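Local atomic coordinates of 4-oxalocrotonate decarboxylase NahK (Pseudomonas putida, PDB entry 5D2K), a protein that catalyses the metal-assisted decarboxylation of 4-oxalocrotonate, (3E)-2-oxohex-3-enedioate, to 2-oxopent-4-enoate and carbon dioxide in naphthalene degradation. Residues A[21-24]-A[25-29]; A[52-55]-A[56-60]. The protein carries 1 engineered substitution. One frame throughout, in Å; residues are numbered along the deposited sequence.

Contact 1 (A[21-24]-A[25-29])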
loop_
_atom_site.group_PDB
_atom_site.type_symbol
_atom_site.label_atom_id
_atom_site.label_comp_id
_atom_site.label_asym_id
_atom_site.label_seq_id
_atom_site.Cartn_x
_atom_site.Cartn_y
_atom_site.Cartn_z
ATOM N N HIS A 21 -16.763 11.701 -2.327
ATOM C CA HIS A 21 -16.648 12.101 -0.926
ATOM C C HIS A 21 -15.311 11.656 -0.307
ATOM O O HIS A 21 -14.571 12.451 0.304
ATOM C CB HIS A 21 -17.854 11.514 -0.186
ATOM C CG HIS A 21 -17.792 11.633 1.302
ATOM N ND1 HIS A 21 -18.064 12.810 1.967
ATOM C CD2 HIS A 21 -17.525 10.710 2.255
ATOM C CE1 HIS A 21 -17.945 12.611 3.267
ATOM N NE2 HIS A 21 -17.624 11.345 3.470
ATOM N N ILE A 22 -14.975 10.390 -0.512
ATOM C CA ILE A 22 -13.768 9.839 0.079
ATOM C C ILE A 22 -12.529 10.406 -0.616
ATOM O O ILE A 22 -11.538 10.760 0.039
ATOM C CB ILE A 22 -13.794 8.294 0.006
ATOM C CG1 ILE A 22 -14.913 7.757 0.899
ATOM C CG2 ILE A 22 -12.446 7.686 0.406
ATOM C CD1 ILE A 22 -15.126 6.255 0.783
ATOM N N GLU A 23 -12.577 10.506 -1.946
ATOM C CA GLU A 23 -11.442 11.094 -2.656
ATOM C C GLU A 23 -11.202 12.547 -2.240
ATOM O O GLU A 23 -10.048 12.983 -2.101
ATOM C CB GLU A 23 -11.627 11.022 -4.168
ATOM C CG GLU A 23 -10.327 11.450 -4.849
ATOM C CD GLU A 23 -10.439 11.616 -6.347
ATOM O OE1 GLU A 23 -11.472 12.129 -6.835
ATOM O OE2 GLU A 23 -9.484 11.247 -7.052
ATOM N N ASN A 24 -12.282 13.300 -2.030
ATOM C CA ASN A 24 -12.125 14.706 -1.664
ATOM C C ASN A 24 -11.413 14.876 -0.325
ATOM O O ASN A 24 -10.699 15.858 -0.118
ATOM C CB ASN A 24 -13.490 15.423 -1.642
ATOM C CG ASN A 24 -13.945 15.833 -3.018
ATOM O OD1 ASN A 24 -13.165 15.849 -3.960
ATOM N ND2 ASN A 24 -15.216 16.209 -3.133
ATOM N N ALA A 25 -11.585 13.918 0.583
ATOM C CA ALA A 25 -10.875 13.969 1.858
ATOM C C ALA A 25 -9.351 13.881 1.643
ATOM O O ALA A 25 -8.577 14.568 2.302
ATOM C CB ALA A 25 -11.367 12.850 2.786
ATOM N N GLU A 26 -8.924 13.047 0.700
ATOM C CA GLU A 26 -7.512 12.980 0.356
ATOM C C GLU A 26 -7.025 14.259 -0.337
ATOM O O GLU A 26 -6.011 14.865 0.060
ATOM C CB GLU A 26 -7.264 11.767 -0.544
ATOM C CG GLU A 26 -5.824 11.631 -1.023
ATOM C CD GLU A 26 -5.682 11.655 -2.541
ATOM O OE1 GLU A 26 -6.652 11.329 -3.268
ATOM O OE2 GLU A 26 -4.563 11.998 -2.998
ATOM N N LEU A 27 -7.742 14.659 -1.388
ATOM C CA LEU A 27 -7.338 15.812 -2.194
ATOM C C LEU A 27 -7.380 17.132 -1.430
ATOM O O LEU A 27 -6.648 18.065 -1.761
ATOM C CB LEU A 27 -8.223 15.917 -3.436
ATOM C CG LEU A 27 -8.105 14.730 -4.383
ATOM C CD1 LEU A 27 -9.085 14.913 -5.526
ATOM C CD2 LEU A 27 -6.679 14.639 -4.895
ATOM N N ASN A 28 -8.235 17.211 -0.415
ATOM C CA ASN A 28 -8.382 18.452 0.338
ATOM C C ASN A 28 -7.960 18.345 1.800
ATOM O O ASN A 28 -8.220 19.242 2.607
ATOM C CB ASN A 28 -9.829 18.936 0.214
ATOM C CG ASN A 28 -10.195 19.251 -1.225
ATOM O OD1 ASN A 28 -9.891 20.335 -1.725
ATOM N ND2 ASN A 28 -10.814 18.295 -1.912
ATOM N N VAL A 29 -7.268 17.250 2.125
ATOM C CA VAL A 29 -6.533 17.096 3.377
ATOM C C VAL A 29 -7.416 17.297 4.621
ATOM O O VAL A 29 -7.189 18.212 5.433
ATOM C CB VAL A 29 -5.320 18.076 3.435
ATOM C CG1 VAL A 29 -4.310 17.602 4.467
ATOM C CG2 VAL A 29 -4.645 18.212 2.064
#
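Ala25 opens the last turn of helix 12-27, its N reaching back in two weak bonds, to His21 O at 3.3 Å and to Ile22 O at 3.2 Å. Glu26 lies beside Glu23, its CB against the Glu23 carbonyl oxygen (3.4 Å). The two carboxylates stay apart, Glu23 OE2 and Glu26 OE1 being separated by 4.7 Å, and each turns to partners elsewhere: Glu23 to Arg61, Arg57 and Lys58, Glu26 to Lys58 and Tyr94. Leu27 N bonds to Glu23 O (2.9 Å). With its CG set beside its own backbone N (chi1 -63°), Leu27 lays CD1 across the extended Glu23 chain, 3.7 Å from Glu23 CG, so that a methyl group covers the stem of the acid. Asn28 grips one oxygen twice. Its N bonds to Asn24 O at 2.8 Å, while its ND2 meets the same oxygen at 3.0 Å in the carbonyl plane, on a lone pair. Val29, with positive phi, is the C' residue of a Schellman motif that ends the helix, its N making a weak bond to Glu26 O. A carbonyl of the final turn thus takes a side-chain amide as well as a backbone N-H; the two neighbouring acids would be expected to raise each other's proton affinity, but the basic groups around them probably keep both ionised.

Contact 2 (A[52-55]-A[56-60]). With EDO (1,2-ethanediol), chain E.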
loop_
_atom_site.group_PDB
_atom_site.type_symbol
_atom_site.label_atom_id
_atom_site.label_comp_id
_atom_site.label_asym_id
_atom_site.label_seq_id
_atom_site.Cartn_x
_atom_site.Cartn_y
_atom_site.Cartn_z
ATOM N N TRP A 52 -12.298 1.301 -6.881
ATOM C CA TRP A 52 -12.015 1.308 -8.307
ATOM C C TRP A 52 -12.649 2.522 -8.997
ATOM O O TRP A 52 -12.161 2.979 -10.030
ATOM C CB TRP A 52 -12.480 0.003 -8.972
ATOM C CG TRP A 52 -11.555 -1.171 -8.743
ATOM C CD1 TRP A 52 -11.540 -1.995 -7.662
ATOM C CD2 TRP A 52 -10.525 -1.650 -9.631
ATOM N NE1 TRP A 52 -10.569 -2.963 -7.813
ATOM C CE2 TRP A 52 -9.929 -2.768 -9.011
ATOM C CE3 TRP A 52 -10.047 -1.235 -10.882
ATOM C CZ2 TRP A 52 -8.881 -3.487 -9.601
ATOM C CZ3 TRP A 52 -9.006 -1.951 -11.472
ATOM C CH2 TRP A 52 -8.434 -3.061 -10.825
ATOM N N GLU A 53 -13.719 3.067 -8.419
ATOM C CA GLU A 53 -14.283 4.297 -8.957
ATOM C C GLU A 53 -13.364 5.480 -8.652
ATOM O O GLU A 53 -13.216 6.369 -9.482
ATOM C CB GLU A 53 -15.696 4.541 -8.417
ATOM C CG GLU A 53 -16.309 5.896 -8.769
ATOM C CD GLU A 53 -16.434 6.214 -10.250
ATOM O OE1 GLU A 53 -16.317 5.311 -11.116
ATOM O OE2 GLU A 53 -16.672 7.411 -10.544
ATOM N N ILE A 54 -12.729 5.488 -7.482
ATOM C CA ILE A 54 -11.743 6.529 -7.194
ATOM C C ILE A 54 -10.587 6.417 -8.187
ATOM O O ILE A 54 -10.123 7.427 -8.730
ATOM C CB ILE A 54 -11.223 6.439 -5.745
ATOM C CG1 ILE A 54 -12.368 6.724 -4.755
ATOM C CG2 ILE A 54 -10.101 7.430 -5.521
ATOM C CD1 ILE A 54 -11.956 6.597 -3.288
ATOM N N ARG A 55 -10.128 5.188 -8.437
ATOM C CA ARG A 55 -9.113 4.979 -9.472
ATOM C C ARG A 55 -9.545 5.570 -10.821
ATOM O O ARG A 55 -8.747 6.240 -11.488
ATOM C CB ARG A 55 -8.789 3.482 -9.634
ATOM C CG ARG A 55 -7.686 3.223 -10.654
ATOM C CD ARG A 55 -7.385 1.740 -10.839
ATOM N NE ARG A 55 -6.522 1.545 -12.007
ATOM C CZ ARG A 55 -5.655 0.544 -12.136
ATOM N NH1 ARG A 55 -5.537 -0.361 -11.179
ATOM N NH2 ARG A 55 -4.908 0.456 -13.231
ATOM N N ARG A 56 -10.804 5.333 -11.212
ATOM C CA ARG A 56 -11.321 5.867 -12.462
ATOM C C ARG A 56 -11.327 7.407 -12.472
ATOM O O ARG A 56 -10.959 8.025 -13.473
ATOM C CB ARG A 56 -12.734 5.338 -12.743
ATOM C CG ARG A 56 -13.195 5.635 -14.172
ATOM C CD ARG A 56 -14.722 5.710 -14.278
ATOM N NE ARG A 56 -15.258 6.755 -13.409
ATOM C CZ ARG A 56 -15.237 8.055 -13.690
ATOM N NH1 ARG A 56 -14.711 8.493 -14.830
ATOM N NH2 ARG A 56 -15.734 8.923 -12.822
ATOM N N ARG A 57 -11.723 8.017 -11.359
ATOM C CA ARG A 57 -11.700 9.473 -11.258
ATOM C C ARG A 57 -10.286 10.007 -11.506
ATOM O O ARG A 57 -10.094 11.000 -12.212
ATOM C CB ARG A 57 -12.207 9.926 -9.885
ATOM C CG ARG A 57 -13.692 9.627 -9.638
ATOM C CD ARG A 57 -14.114 10.006 -8.206
ATOM N NE ARG A 57 -14.012 11.441 -7.938
ATOM C CZ ARG A 57 -14.934 12.337 -8.292
ATOM N NH1 ARG A 57 -16.044 11.955 -8.920
ATOM N NH2 ARG A 57 -14.749 13.622 -8.013
ATOM N N LYS A 58 -9.294 9.335 -10.929
ATOM C CA LYS A 58 -7.925 9.801 -11.074
ATOM C C LYS A 58 -7.434 9.596 -12.503
ATOM O O LYS A 58 -6.788 10.482 -13.064
ATOM C CB LYS A 58 -7.000 9.092 -10.070
ATOM C CG LYS A 58 -7.301 9.489 -8.629
ATOM C CD LYS A 58 -6.164 9.092 -7.688
ATOM C CE LYS A 58 -6.495 9.412 -6.240
ATOM N NZ LYS A 58 -6.829 10.871 -6.028
ATOM N N GLU A 59 -7.746 8.448 -13.098
ATOM C CA GLU A 59 -7.376 8.169 -14.484
ATOM C C GLU A 59 -8.005 9.179 -15.444
ATOM O O GLU A 59 -7.368 9.617 -16.410
ATOM C CB GLU A 59 -7.796 6.748 -14.878
ATOM C CG GLU A 59 -6.964 5.631 -14.240
ATOM C CD GLU A 59 -7.612 4.254 -14.378
ATOM O OE1 GLU A 59 -8.856 4.180 -14.505
ATOM O OE2 GLU A 59 -6.874 3.241 -14.352
ATOM N N ALA A 60 -9.266 9.524 -15.174
ATOM C CA ALA A 60 -10.014 10.422 -16.046
ATOM C C ALA A 60 -9.434 11.824 -16.067
ATOM O O ALA A 60 -9.587 12.544 -17.064
ATOM C CB ALA A 60 -11.480 10.476 -15.622
HETATM C C1 EDO E . -1.915 -1.682 -12.572
HETATM O O1 EDO E . -2.425 -0.905 -13.661
HETATM C C2 EDO E . -2.767 -2.931 -12.421
HETATM O O2 EDO E . -4.045 -2.596 -11.868
HETATM O O HOH W 1 -17.485 9.417 -8.923
HETATM O O HOH W 2 -4.494 2.487 -15.409
#
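Regular i to i+4 bonds carry the backbone of helix 44-60 through 52-60, from Arg56 N on Trp52 O to Glu59 N on Arg55 O. Along it lie an i to i+3 salt bridge (Glu53-Arg56) and an i to i+4 one (Arg55-Glu59), familiar side-chain pairings on a helix. Glu53 and Arg56 lie side by side, and the guanidinium takes the carboxylate side-on: NE reaches Glu53 OE1 and NH2 reaches Glu53 OE2, each at 2.9 Å and on the syn side. The planes are only 29° apart, Glu53 bending at chi2 to reach this edge. A water links Glu53 OE2 to Arg57 NH1, while Arg57 NE forms a salt bridge with Glu23 of helix 12-27. On another side, in one of two deposited conformers of Glu59, extended Arg55 gives NE to Glu59 OE2 (2.9 Å, 170°), from above a carboxylate turned 70° to the guanidinium. A second water joins Arg55 NH2 to Glu59 OE2, and NH1 and NH2 hold an ethanediol. A leucine in place of Arg55 would probably leave this carboxylate without its cationic mate and the diol without both nitrogens. Glu53 and Ile54 pack on helix 12-27, Ile54 and Lys58 on strand 87-92, and Arg55 and Glu59 on strand 65-71.

From the N terminus the chain first passes through contact 1, at the end of helix 12-27, and then through contact 2, in the last turns of helix 44-60. Both are local and in series, so neither closes a long loop, nests in the other or crosses it. Their centres nevertheless lie about 13 Å apart, because the two helices pack together. Salt bridges join them, from Lys58 NZ to Glu26 OE1 (2.8 Å) and from Arg57 NE to Glu23 OE1 (2.9 Å), while Ile22 meets Ile54 through methyl groups. Through helix 44-60 this helical pair is tied to the eight-stranded mixed sheet, the one that holds strands 65-71 and 87-92.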